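Local structure of inactive dihydroorotase-like domain (Chaetomium thermophilum, 5NNL) at residues 98-103 / 117-122; 110-115 / 141-146; 135-140 / 151-156; 54-59 / 89-94. The protein is an inactive dihydroorotase-like domain folded round a barrel of alternating beta strands and alpha helices. All blocks are in the same frame, centred on the assembly; numbering follows the deposited sequence.

Contact 1: 98-103 / 117-122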
loop_
_atom_site.group_PDB
_atom_site.type_symbol
_atom_site.label_atom_id
_atom_site.label_comp_id
_atom_site.label_asym_id
_atom_site.label_seq_id
_atom_site.Cartn_x
_atom_site.Cartn_y
_atom_site.Cartn_z
ATOM N N LEU A 98 -5.986 -2.160 -11.503
ATOM C CA LEU A 98 -5.977 -0.898 -12.232
ATOM C C LEU A 98 -6.052 0.259 -11.247
ATOM O O LEU A 98 -6.958 0.307 -10.407
ATOM C CB LEU A 98 -7.148 -0.820 -13.213
ATOM C CG LEU A 98 -7.376 0.538 -13.886
ATOM C CD1 LEU A 98 -6.156 0.929 -14.698
ATOM C CD2 LEU A 98 -8.619 0.507 -14.763
ATOM N N PHE A 99 -5.111 1.190 -11.360
ATOM C CA PHE A 99 -5.085 2.386 -10.532
ATOM C C PHE A 99 -5.617 3.575 -11.328
ATOM O O PHE A 99 -5.104 3.880 -12.411
ATOM C CB PHE A 99 -3.667 2.670 -10.037
ATOM C CG PHE A 99 -3.562 3.891 -9.170
ATOM C CD1 PHE A 99 -4.259 3.972 -7.974
ATOM C CD2 PHE A 99 -2.761 4.955 -9.545
ATOM C CE1 PHE A 99 -4.159 5.096 -7.173
ATOM C CE2 PHE A 99 -2.660 6.080 -8.748
ATOM C CZ PHE A 99 -3.360 6.151 -7.562
ATOM N N ILE A 100 -6.628 4.235 -10.788
ATOM C CA ILE A 100 -7.263 5.384 -11.434
ATOM C C ILE A 100 -7.047 6.606 -10.562
ATOM O O ILE A 100 -7.802 6.854 -9.617
ATOM C CB ILE A 100 -8.763 5.138 -11.676
ATOM C CG1 ILE A 100 -8.968 3.868 -12.501
ATOM C CG2 ILE A 100 -9.368 6.345 -12.388
ATOM C CD1 ILE A 100 -10.418 3.529 -12.774
ATOM N N PRO A 101 -6.032 7.418 -10.849
ATOM C CA PRO A 101 -5.949 8.745 -10.246
ATOM C C PRO A 101 -6.636 9.774 -11.129
ATOM O O PRO A 101 -6.690 9.647 -12.352
ATOM C CB PRO A 101 -4.437 8.986 -10.179
ATOM C CG PRO A 101 -3.926 8.306 -11.448
ATOM C CD PRO A 101 -4.889 7.161 -11.749
ATOM N N PHE A 102 -7.174 10.810 -10.491
ATOM C CA PHE A 102 -7.902 11.831 -11.233
ATOM C C PHE A 102 -7.022 12.989 -11.693
ATOM O O PHE A 102 -7.467 13.791 -12.523
ATOM C CB PHE A 102 -9.059 12.367 -10.390
ATOM C CG PHE A 102 -10.320 11.567 -10.525
ATOM C CD1 PHE A 102 -11.388 12.058 -11.254
ATOM C CD2 PHE A 102 -10.434 10.321 -9.934
ATOM C CE1 PHE A 102 -12.550 11.330 -11.383
ATOM C CE2 PHE A 102 -11.595 9.583 -10.059
ATOM C CZ PHE A 102 -12.656 10.090 -10.785
ATOM N N ASN A 103 -5.791 13.093 -11.190
ATOM C CA ASN A 103 -4.867 14.121 -11.655
ATOM C C ASN A 103 -4.201 13.756 -12.978
ATOM O O ASN A 103 -3.594 14.628 -13.608
ATOM C CB ASN A 103 -3.796 14.389 -10.587
ATOM C CG ASN A 103 -2.998 13.146 -10.233
ATOM O OD1 ASN A 103 -3.380 12.034 -10.587
ATOM N ND2 ASN A 103 -1.888 13.329 -9.525
ATOM N N ALA A 117 -14.732 4.941 -19.485
ATOM C CA ALA A 117 -14.112 4.135 -20.531
ATOM C C ALA A 117 -13.344 2.963 -19.931
ATOM O O ALA A 117 -13.503 1.815 -20.362
ATOM C CB ALA A 117 -13.195 5.012 -21.388
ATOM N N HIS A 118 -12.521 3.233 -18.914
ATOM C CA HIS A 118 -11.791 2.160 -18.245
ATOM C C HIS A 118 -12.744 1.158 -17.607
ATOM O O HIS A 118 -12.533 -0.057 -17.703
ATOM C CB HIS A 118 -10.847 2.749 -17.198
ATOM C CG HIS A 118 -9.777 3.624 -17.772
ATOM N ND1 HIS A 118 -8.535 3.146 -18.131
ATOM C CD2 HIS A 118 -9.762 4.950 -18.047
ATOM C CE1 HIS A 118 -7.802 4.138 -18.603
ATOM N NE2 HIS A 118 -8.523 5.244 -18.562
ATOM N N PHE A 119 -13.801 1.645 -16.950
ATOM C CA PHE A 119 -14.797 0.739 -16.384
ATOM C C PHE A 119 -15.426 -0.150 -17.453
ATOM O O PHE A 119 -15.818 -1.286 -17.161
ATOM C CB PHE A 119 -15.879 1.534 -15.655
ATOM C CG PHE A 119 -15.578 1.776 -14.210
ATOM C CD1 PHE A 119 -14.658 2.735 -13.832
ATOM C CD2 PHE A 119 -16.220 1.046 -13.230
ATOM C CE1 PHE A 119 -14.382 2.961 -12.504
ATOM C CE2 PHE A 119 -15.952 1.265 -11.899
ATOM C CZ PHE A 119 -15.031 2.225 -11.532
ATOM N N ASP A 120 -15.541 0.351 -18.687
ATOM C CA ASP A 120 -16.051 -0.457 -19.793
ATOM C C ASP A 120 -15.010 -1.431 -20.341
ATOM O O ASP A 120 -15.370 -2.523 -20.795
ATOM C CB ASP A 120 -16.538 0.452 -20.923
ATOM C CG ASP A 120 -17.682 1.348 -20.501
ATOM O OD1 ASP A 120 -18.463 0.942 -19.615
ATOM O OD2 ASP A 120 -17.804 2.458 -21.056
ATOM N N ALA A 121 -13.729 -1.058 -20.317
ATOM C CA ALA A 121 -12.668 -1.841 -20.938
ATOM C C ALA A 121 -11.956 -2.781 -19.971
ATOM O O ALA A 121 -11.243 -3.684 -20.421
ATOM C CB ALA A 121 -11.637 -0.903 -21.572
ATOM N N TRP A 122 -12.131 -2.600 -18.664
ATOM C CA TRP A 122 -11.366 -3.362 -17.684
ATOM C C TRP A 122 -12.182 -4.544 -17.165
ATOM O O TRP A 122 -13.388 -4.408 -16.943
ATOM C CB TRP A 122 -10.961 -2.457 -16.519
ATOM C CG TRP A 122 -10.073 -3.094 -15.488
ATOM C CD1 TRP A 122 -10.453 -3.584 -14.276
ATOM C CD2 TRP A 122 -8.654 -3.287 -15.573
ATOM N NE1 TRP A 122 -9.361 -4.073 -13.600
ATOM C CE2 TRP A 122 -8.245 -3.905 -14.377
ATOM C CE3 TRP A 122 -7.693 -2.999 -16.546
ATOM C CZ2 TRP A 122 -6.916 -4.245 -14.127
ATOM C CZ3 TRP A 122 -6.372 -3.335 -16.297
ATOM C CH2 TRP A 122 -5.997 -3.951 -15.096
#
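Leu98 packs over one face of the Trp122 indole. Its CB sits above the six-membered ring, 3.5 Å from the centroid of the Trp122 ring and only 14° off the normal, a well-centred CH-pi contact. With CG anti to the backbone N (chi1 171°), the branch of Leu98 runs on past the indole, and the two side chains run antiparallel past one another: CD2 of Leu98 reaches CD2 of Trp122 at 3.9 Å, where the two rings of the indole fuse. The same methyl comes within 4.0 Å of CB of His118, one helical turn back. Trp122 is the residue at which the chain leaves the helix, and a bond from its NE1 to Lys126 O limits how far the indole can turn.

Two residues on along the strand, Ile100 also points into the helix. Its CG1 stands anti to the carbonyl carbon (chi1 -56°) and the chain continues extended, carrying CD1 to 4.0 Å from CE1 of Phe119. Ile140 of helix 134-146 packs against both residues.

Between these contacts, His118 NE2 bonds to Thr81 O, while ND1 is buried with no partner in the model; the ring is therefore probably neutral, with its proton on NE2. No hydrogen bond crosses the contact; the backbone of Leu98 pairs with Pro127 and Ile129, and that of Ile100 with Ile129. Strand 98-100, helix 111-121 and strand 128-130 form one beta-alpha-beta unit, with the helix packed on its own strand as in the (beta/alpha)8 barrel of this family.

Contact 2: 110-115 / 141-146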
loop_
_atom_site.group_PDB
_atom_site.type_symbol
_atom_site.label_atom_id
_atom_site.label_comp_id
_atom_site.label_asym_id
_atom_site.label_seq_id
_atom_site.Cartn_x
_atom_site.Cartn_y
_atom_site.Cartn_z
ATOM N N SER A 110 -15.295 15.440 -19.893
ATOM C CA SER A 110 -15.757 14.996 -18.585
ATOM C C SER A 110 -14.871 13.883 -18.048
ATOM O O SER A 110 -14.763 12.811 -18.651
ATOM C CB SER A 110 -17.203 14.510 -18.674
ATOM O OG SER A 110 -17.642 14.058 -17.406
ATOM N N LYS A 111 -14.235 14.145 -16.907
ATOM C CA LYS A 111 -13.460 13.108 -16.243
ATOM C C LYS A 111 -14.323 11.909 -15.878
ATOM O O LYS A 111 -13.795 10.803 -15.724
ATOM C CB LYS A 111 -12.780 13.690 -15.003
ATOM C CG LYS A 111 -11.885 14.895 -15.310
ATOM C CD LYS A 111 -11.551 15.694 -14.062
ATOM C CE LYS A 111 -10.184 15.333 -13.507
ATOM N NZ LYS A 111 -9.098 16.078 -14.201
ATOM N N VAL A 112 -15.637 12.102 -15.737
ATOM C CA VAL A 112 -16.545 10.968 -15.579
ATOM C C VAL A 112 -16.477 10.076 -16.809
ATOM O O VAL A 112 -16.358 8.849 -16.707
ATOM C CB VAL A 112 -17.982 11.460 -15.330
ATOM C CG1 VAL A 112 -18.931 10.281 -15.151
ATOM C CG2 VAL A 112 -18.044 12.378 -14.123
ATOM N N THR A 113 -16.562 10.683 -17.995
ATOM C CA THR A 113 -16.507 9.910 -19.232
ATOM C C THR A 113 -15.193 9.146 -19.332
ATOM O O THR A 113 -15.179 7.948 -19.636
ATOM C CB THR A 113 -16.694 10.836 -20.438
ATOM O OG1 THR A 113 -17.914 11.575 -20.294
ATOM C CG2 THR A 113 -16.745 10.035 -21.742
ATOM N N GLN A 114 -14.073 9.823 -19.061
ATOM C CA GLN A 114 -12.769 9.178 -19.187
ATOM C C GLN A 114 -12.662 7.971 -18.265
ATOM O O GLN A 114 -12.135 6.924 -18.658
ATOM C CB GLN A 114 -11.651 10.175 -18.883
ATOM C CG GLN A 114 -11.702 11.450 -19.702
ATOM C CD GLN A 114 -10.705 12.482 -19.222
ATOM O OE1 GLN A 114 -9.506 12.213 -19.148
ATOM N NE2 GLN A 114 -11.200 13.667 -18.877
ATOM N N VAL A 115 -13.154 8.099 -17.031
ATOM C CA VAL A 115 -13.118 6.974 -16.103
ATOM C C VAL A 115 -14.088 5.889 -16.551
ATOM O O VAL A 115 -13.807 4.692 -16.416
ATOM C CB VAL A 115 -13.415 7.458 -14.670
ATOM C CG1 VAL A 115 -13.564 6.279 -13.709
ATOM C CG2 VAL A 115 -12.306 8.386 -14.188
ATOM N N LEU A 141 -17.366 6.285 -7.276
ATOM C CA LEU A 141 -18.268 5.424 -6.516
ATOM C C LEU A 141 -19.600 5.243 -7.237
ATOM O O LEU A 141 -20.215 4.173 -7.153
ATOM C CB LEU A 141 -18.498 5.997 -5.116
ATOM C CG LEU A 141 -17.329 5.965 -4.125
ATOM C CD1 LEU A 141 -17.769 6.519 -2.776
ATOM C CD2 LEU A 141 -16.767 4.559 -3.966
ATOM N N LEU A 142 -20.075 6.281 -7.928
ATOM C CA LEU A 142 -21.288 6.131 -8.725
ATOM C C LEU A 142 -21.085 5.105 -9.832
ATOM O O LEU A 142 -21.940 4.242 -10.063
ATOM C CB LEU A 142 -21.700 7.479 -9.317
ATOM C CG LEU A 142 -22.938 7.431 -10.218
ATOM C CD1 LEU A 142 -24.170 7.010 -9.425
ATOM C CD2 LEU A 142 -23.166 8.768 -10.897
ATOM N N LEU A 143 -19.951 5.185 -10.529
ATOM C CA LEU A 143 -19.684 4.261 -11.625
ATOM C C LEU A 143 -19.598 2.825 -11.122
ATOM O O LEU A 143 -20.167 1.910 -11.728
ATOM C CB LEU A 143 -18.401 4.671 -12.348
ATOM C CG LEU A 143 -18.485 6.023 -13.064
ATOM C CD1 LEU A 143 -17.144 6.435 -13.644
ATOM C CD2 LEU A 143 -19.537 5.996 -14.158
ATOM N N ALA A 144 -18.897 2.607 -10.006
ATOM C CA ALA A 144 -18.831 1.265 -9.438
ATOM C C ALA A 144 -20.226 0.733 -9.138
ATOM O O ALA A 144 -20.515 -0.445 -9.377
ATOM C CB ALA A 144 -17.977 1.267 -8.171
ATOM N N SER A 145 -21.107 1.594 -8.619
ATOM C CA SER A 145 -22.481 1.183 -8.348
ATOM C C SER A 145 -23.244 0.906 -9.638
ATOM O O SER A 145 -24.023 -0.052 -9.712
ATOM C CB SER A 145 -23.201 2.257 -7.535
ATOM O OG SER A 145 -24.557 1.898 -7.331
ATOM N N LEU A 146 -23.037 1.733 -10.666
ATOM C CA LEU A 146 -23.781 1.565 -11.908
ATOM C C LEU A 146 -23.303 0.353 -12.697
ATOM O O LEU A 146 -24.074 -0.220 -13.470
ATOM C CB LEU A 146 -23.673 2.828 -12.764
ATOM C CG LEU A 146 -24.385 4.073 -12.219
ATOM C CD1 LEU A 146 -24.139 5.270 -13.121
ATOM C CD2 LEU A 146 -25.878 3.838 -12.068
#
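Val115 and Leu143 make the close part of this contact between helices 111-121 and 134-146. CG1 of Val115 meets CD1 of Leu143 at 3.6 Å, and CB of Val115 lies 4.0 Å from the same methyl. Leu143 stretches out to get there: CD1 is anti to CA (chi2 174°), which makes this methyl the far tip of the side chain. The two side chains approach obliquely, with the leucine tip resting on one branch of the valine. The other branch of Val115, CG2, turns toward Phe102 and Ile100, so the residue is buried from more than one direction.

Toward solvent the fit is looser. Val112, one turn earlier and exposed, brings its CG1 no nearer than 4.4 Å to CD2 of Leu143. Its backbone does slightly more than its side chain, for Val112 O lies 4.0 Å from CD1 of Leu143. At this open end the helix starts at Ser110, whose OG accepts a weak N-cap bond from Val112 N, bent to an N-H...O angle of 128°.

A single leucine makes practically the whole contribution of helix 134-146, and the surface buried, summed over both sides, is just 123 Å². With no hydrogen bond or salt bridge across it, the contact consists of van der Waals contacts, chiefly between methyl groups, and nothing directional ties one segment to the other.

Contact 3: 135-140 / 151-156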
loop_
_atom_site.group_PDB
_atom_site.type_symbol
_atom_site.label_atom_id
_atom_site.label_comp_id
_atom_site.label_asym_id
_atom_site.label_seq_id
_atom_site.Cartn_x
_atom_site.Cartn_y
_atom_site.Cartn_z
ATOM N N THR A 135 -15.489 15.107 -4.687
ATOM C CA THR A 135 -16.392 14.926 -5.816
ATOM C C THR A 135 -15.860 13.903 -6.812
ATOM O O THR A 135 -16.647 13.174 -7.424
ATOM C CB THR A 135 -16.656 16.268 -6.500
ATOM O OG1 THR A 135 -15.425 16.986 -6.661
ATOM C CG2 THR A 135 -17.614 17.098 -5.660
ATOM N N ASP A 136 -14.539 13.827 -6.992
ATOM C CA ASP A 136 -13.977 12.744 -7.794
ATOM C C ASP A 136 -14.297 11.392 -7.173
ATOM O O ASP A 136 -14.644 10.441 -7.881
ATOM C CB ASP A 136 -12.463 12.903 -7.932
ATOM C CG ASP A 136 -12.065 14.139 -8.712
ATOM O OD1 ASP A 136 -12.903 14.672 -9.471
ATOM O OD2 ASP A 136 -10.899 14.566 -8.573
ATOM N N LEU A 137 -14.174 11.289 -5.845
ATOM C CA LEU A 137 -14.494 10.042 -5.156
ATOM C C LEU A 137 -15.950 9.652 -5.377
ATOM O O LEU A 137 -16.252 8.510 -5.744
ATOM C CB LEU A 137 -14.198 10.175 -3.661
ATOM C CG LEU A 137 -14.600 8.989 -2.778
ATOM C CD1 LEU A 137 -13.948 7.699 -3.264
ATOM C CD2 LEU A 137 -14.234 9.260 -1.324
ATOM N N ALA A 138 -16.872 10.588 -5.148
ATOM C CA ALA A 138 -18.282 10.291 -5.374
ATOM C C ALA A 138 -18.543 9.901 -6.824
ATOM O O ALA A 138 -19.428 9.083 -7.095
ATOM C CB ALA A 138 -19.141 11.493 -4.975
ATOM N N SER A 139 -17.771 10.451 -7.766
ATOM C CA SER A 139 -17.972 10.140 -9.180
ATOM C C SER A 139 -17.602 8.694 -9.490
ATOM O O SER A 139 -18.332 7.995 -10.205
ATOM C CB SER A 139 -17.147 11.085 -10.049
ATOM O OG SER A 139 -17.537 12.429 -9.848
ATOM N N ILE A 140 -16.458 8.236 -8.987
ATOM C CA ILE A 140 -16.044 6.866 -9.265
ATOM C C ILE A 140 -16.866 5.874 -8.444
ATOM O O ILE A 140 -17.076 4.734 -8.873
ATOM C CB ILE A 140 -14.531 6.716 -9.026
ATOM C CG1 ILE A 140 -14.022 5.400 -9.618
ATOM C CG2 ILE A 140 -14.194 6.809 -7.542
ATOM C CD1 ILE A 140 -12.525 5.372 -9.827
ATOM N N ILE A 151 -14.897 -1.445 -5.991
ATOM C CA ILE A 151 -13.973 -0.318 -6.040
ATOM C C ILE A 151 -13.253 -0.229 -4.702
ATOM O O ILE A 151 -13.866 -0.404 -3.644
ATOM C CB ILE A 151 -14.698 1.008 -6.358
ATOM C CG1 ILE A 151 -13.700 2.162 -6.483
ATOM C CG2 ILE A 151 -15.722 1.323 -5.290
ATOM C CD1 ILE A 151 -12.818 2.086 -7.709
ATOM N N HIS A 152 -11.952 0.047 -4.749
ATOM C CA HIS A 152 -11.134 0.205 -3.553
ATOM C C HIS A 152 -10.542 1.605 -3.530
ATOM O O HIS A 152 -9.951 2.049 -4.520
ATOM C CB HIS A 152 -10.009 -0.832 -3.499
ATOM C CG HIS A 152 -9.182 -0.751 -2.252
ATOM N ND1 HIS A 152 -9.575 -1.327 -1.063
ATOM C CD2 HIS A 152 -7.997 -0.146 -2.004
ATOM C CE1 HIS A 152 -8.660 -1.091 -0.139
ATOM N NE2 HIS A 152 -7.692 -0.376 -0.685
ATOM N N VAL A 153 -10.692 2.288 -2.398
ATOM C CA VAL A 153 -10.230 3.661 -2.226
ATOM C C VAL A 153 -9.006 3.644 -1.325
ATOM O O VAL A 153 -9.051 3.104 -0.214
ATOM C CB VAL A 153 -11.333 4.555 -1.636
ATOM C CG1 VAL A 153 -10.856 5.998 -1.542
ATOM C CG2 VAL A 153 -12.599 4.466 -2.473
ATOM N N SER A 154 -7.927 4.262 -1.787
ATOM C CA SER A 154 -6.634 4.158 -1.133
ATOM C C SER A 154 -6.248 5.469 -0.459
ATOM O O SER A 154 -6.652 6.555 -0.883
ATOM C CB SER A 154 -5.553 3.761 -2.140
ATOM O OG SER A 154 -4.359 3.379 -1.478
ATOM N N ALA A 155 -5.454 5.343 0.603
ATOM C CA ALA A 155 -4.888 6.482 1.323
ATOM C C ALA A 155 -5.968 7.486 1.724
ATOM O O ALA A 155 -5.816 8.698 1.568
ATOM C CB ALA A 155 -3.796 7.159 0.494
ATOM N N VAL A 156 -7.073 6.969 2.267
ATOM C CA VAL A 156 -8.098 7.852 2.804
ATOM C C VAL A 156 -7.506 8.656 3.954
ATOM O O VAL A 156 -6.773 8.127 4.801
ATOM C CB VAL A 156 -9.337 7.056 3.249
ATOM C CG1 VAL A 156 -10.420 8.003 3.759
ATOM C CG2 VAL A 156 -9.879 6.213 2.088
#
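Ile140 and Ile151 join helix 134-146 to strand 151-153, the second half of a beta-alpha-beta unit in the barrel that begins with strand 128-130. Followed outward, Ile140 starts with CB, which lies beside the ring of Phe102. The next atom, CG1, is anti to the backbone N (chi1 -167°) and aims at the strand, coming within 4.0 Å of CD1 of Ile151. The tip, CD1, meets that same Ile151 methyl at 3.9 Å, and its other flank is covered by Val115 of helix 111-121. One methyl of the strand residue thus touches the last two carbons of the helix residue.

A turn earlier, Leu137 crosses Val153 at about a right angle. Its CD1 rests across the valine fork, 3.6 Å from CG2 and 3.9 Å from CG1 of Val153, and Leu164 of helix 159-170 packs on the same leucine. Both pairs are buried and wholly apolar.

On the outer side of the helix, Thr135 O takes two bonds from one residue: Ser139 N at 3.0 Å and, from the opposite face of the carbonyl plane, Ser139 OG at 2.7 Å.

Contact 4: 54-59 / 89-94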
loop_
_atom_site.group_PDB
_atom_site.type_symbol
_atom_site.label_atom_id
_atom_site.label_comp_id
_atom_site.label_asym_id
_atom_site.label_seq_id
_atom_site.Cartn_x
_atom_site.Cartn_y
_atom_site.Cartn_z
ATOM N N SER A 54 2.082 3.168 -17.384
ATOM C CA SER A 54 0.942 3.732 -18.095
ATOM C C SER A 54 0.716 3.142 -19.481
ATOM O O SER A 54 -0.312 3.451 -20.096
ATOM C CB SER A 54 1.105 5.255 -18.233
ATOM O OG SER A 54 2.401 5.590 -18.711
ATOM N N ASP A 55 1.622 2.312 -19.992
ATOM C CA ASP A 55 1.476 1.726 -21.319
ATOM C C ASP A 55 2.232 0.401 -21.355
ATOM O O ASP A 55 2.739 -0.074 -20.333
ATOM C CB ASP A 55 1.977 2.710 -22.381
ATOM C CG ASP A 55 3.329 3.290 -22.031
ATOM O OD1 ASP A 55 4.180 2.527 -21.527
ATOM O OD2 ASP A 55 3.536 4.502 -22.251
ATOM N N VAL A 56 2.314 -0.199 -22.546
ATOM C CA VAL A 56 3.000 -1.479 -22.694
ATOM C C VAL A 56 4.495 -1.316 -22.449
ATOM O O VAL A 56 5.113 -2.123 -21.745
ATOM C CB VAL A 56 2.713 -2.072 -24.085
ATOM C CG1 VAL A 56 3.549 -3.320 -24.325
ATOM C CG2 VAL A 56 1.233 -2.395 -24.221
ATOM N N LYS A 57 5.103 -0.281 -23.031
ATOM C CA LYS A 57 6.530 -0.049 -22.829
ATOM C C LYS A 57 6.865 0.073 -21.348
ATOM O O LYS A 57 7.835 -0.528 -20.871
ATOM C CB LYS A 57 6.961 1.208 -23.590
ATOM C CG LYS A 57 8.285 1.834 -23.141
ATOM C CD LYS A 57 9.476 0.935 -23.428
ATOM C CE LYS A 57 10.751 1.503 -22.821
ATOM N NZ LYS A 57 11.898 0.556 -22.917
ATOM N N SER A 58 6.071 0.847 -20.606
ATOM C CA SER A 58 6.358 1.078 -19.193
ATOM C C SER A 58 6.276 -0.215 -18.395
ATOM O O SER A 58 7.121 -0.482 -17.533
ATOM C CB SER A 58 5.388 2.111 -18.626
ATOM O OG SER A 58 5.850 3.428 -18.867
ATOM N N LEU A 59 5.247 -1.021 -18.654
ATOM C CA LEU A 59 5.116 -2.299 -17.966
ATOM C C LEU A 59 6.380 -3.136 -18.108
ATOM O O LEU A 59 6.851 -3.733 -17.133
ATOM C CB LEU A 59 3.910 -3.056 -18.518
ATOM C CG LEU A 59 3.577 -4.393 -17.866
ATOM C CD1 LEU A 59 3.274 -4.254 -16.377
ATOM C CD2 LEU A 59 2.397 -4.992 -18.578
ATOM N N SER A 89 -6.039 -2.526 -21.266
ATOM C CA SER A 89 -6.957 -3.662 -21.205
ATOM C C SER A 89 -6.379 -4.900 -21.882
ATOM O O SER A 89 -6.612 -6.021 -21.416
ATOM C CB SER A 89 -8.297 -3.292 -21.844
ATOM O OG SER A 89 -8.766 -4.320 -22.700
ATOM N N SER A 90 -5.629 -4.727 -22.971
ATOM C CA SER A 90 -5.025 -5.868 -23.653
ATOM C C SER A 90 -3.915 -6.518 -22.837
ATOM O O SER A 90 -3.392 -7.561 -23.243
ATOM C CB SER A 90 -4.470 -5.434 -25.010
ATOM O OG SER A 90 -3.485 -4.417 -24.879
ATOM N N VAL A 91 -3.562 -5.935 -21.696
ATOM C CA VAL A 91 -2.441 -6.359 -20.875
ATOM C C VAL A 91 -2.879 -6.671 -19.447
ATOM O O VAL A 91 -2.040 -6.904 -18.575
ATOM C CB VAL A 91 -1.339 -5.279 -20.916
ATOM C CG1 VAL A 91 -0.116 -5.663 -20.155
ATOM C CG2 VAL A 91 -0.940 -5.005 -22.368
ATOM N N ALA A 92 -4.193 -6.716 -19.203
ATOM C CA ALA A 92 -4.713 -6.876 -17.850
ATOM C C ALA A 92 -4.191 -8.140 -17.180
ATOM O O ALA A 92 -4.023 -8.166 -15.954
ATOM C CB ALA A 92 -6.240 -6.896 -17.884
ATOM N N GLY A 93 -3.938 -9.195 -17.956
ATOM C CA GLY A 93 -3.493 -10.452 -17.384
ATOM C C GLY A 93 -2.101 -10.404 -16.785
ATOM O O GLY A 93 -1.735 -11.305 -16.024
ATOM N N GLU A 94 -1.316 -9.380 -17.114
ATOM C CA GLU A 94 0.033 -9.237 -16.584
ATOM C C GLU A 94 0.100 -8.394 -15.314
ATOM O O GLU A 94 1.142 -8.394 -14.649
ATOM C CB GLU A 94 0.943 -8.623 -17.651
ATOM C CG GLU A 94 1.010 -9.444 -18.940
ATOM C CD GLU A 94 1.862 -8.794 -20.015
ATOM O OE1 GLU A 94 3.010 -8.403 -19.714
ATOM O OE2 GLU A 94 1.379 -8.668 -21.161
#
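Val91 faces both Val56 and Leu59 of the helix, one methyl toward each. A type I beta turn packs here against the first turn of helix 56-64, at the periphery of the barrel: the helix opens with Val56, and the turn from Ser89 to Ala92 carries Val91 in the loop that leads from helix 85-89 to strand 98-100. With CG1 anti to the backbone N (chi1 -177°), the valine fork faces the helix. CG2 of Val91 meets CG2 of Val56 at 3.9 Å, near the surface. CG1 of Val91 faces CD2 of Leu59 tip to tip, but the modelled separation is too short for two carbons and its exact value is doubtful.

Leu59 is the buried member. It meets Glu94 differently, for here the two side chains cross at a slant, the leucine methyl near the Glu94 CB and carboxylate. CD2 of Leu59 is modelled 3.6 Å from OE1 of Glu94, a distance that shares the uncertainty of that methyl. Glu94 is extended beyond CG, and its OE1 hydrogen-bonds to Gln63 NE2, so this oxygen is satisfied although it lies beside a hydrocarbon. The short 3-10 segment 92-94 sets Glu94 in place, with Glu94 N bonded to Val91 O at 3.0 Å.

The helix start is itself secured by Asp55, the N-cap, whose negative charge probably suits the positive end of the helix dipole. Ser58 N donates to OD1 of Asp55 at 2.7 Å with an N-H...O angle of 159°, meeting the oxygen nearly along its C-O axis.

Overall arrangement
Contacts 1, 2 and 3 form one continuous layer between the barrel strands and the helices that cover them, with centres 9 to 12 Å apart. Helix 111-121 is shared by contacts 1 and 2, and helix 134-146 by contacts 2 and 3. Contact 1 closes before contact 3 opens, whereas contact 2 crosses both along the chain. Phe102 packs on Asp136, with CD1 of Phe102 3.4 Å from CG of Asp136, and CD2 of Leu141 reaches CG2 of Ile151 at 3.6 Å. Contact 4, its centre about 13 Å from that of contact 1, joins this layer through Trp122, whose CZ3 lies 3.9 Å from CB of Ala92. It stays about 11 Å from contact 2 and about 15 Å from contact 3 between nearest atoms.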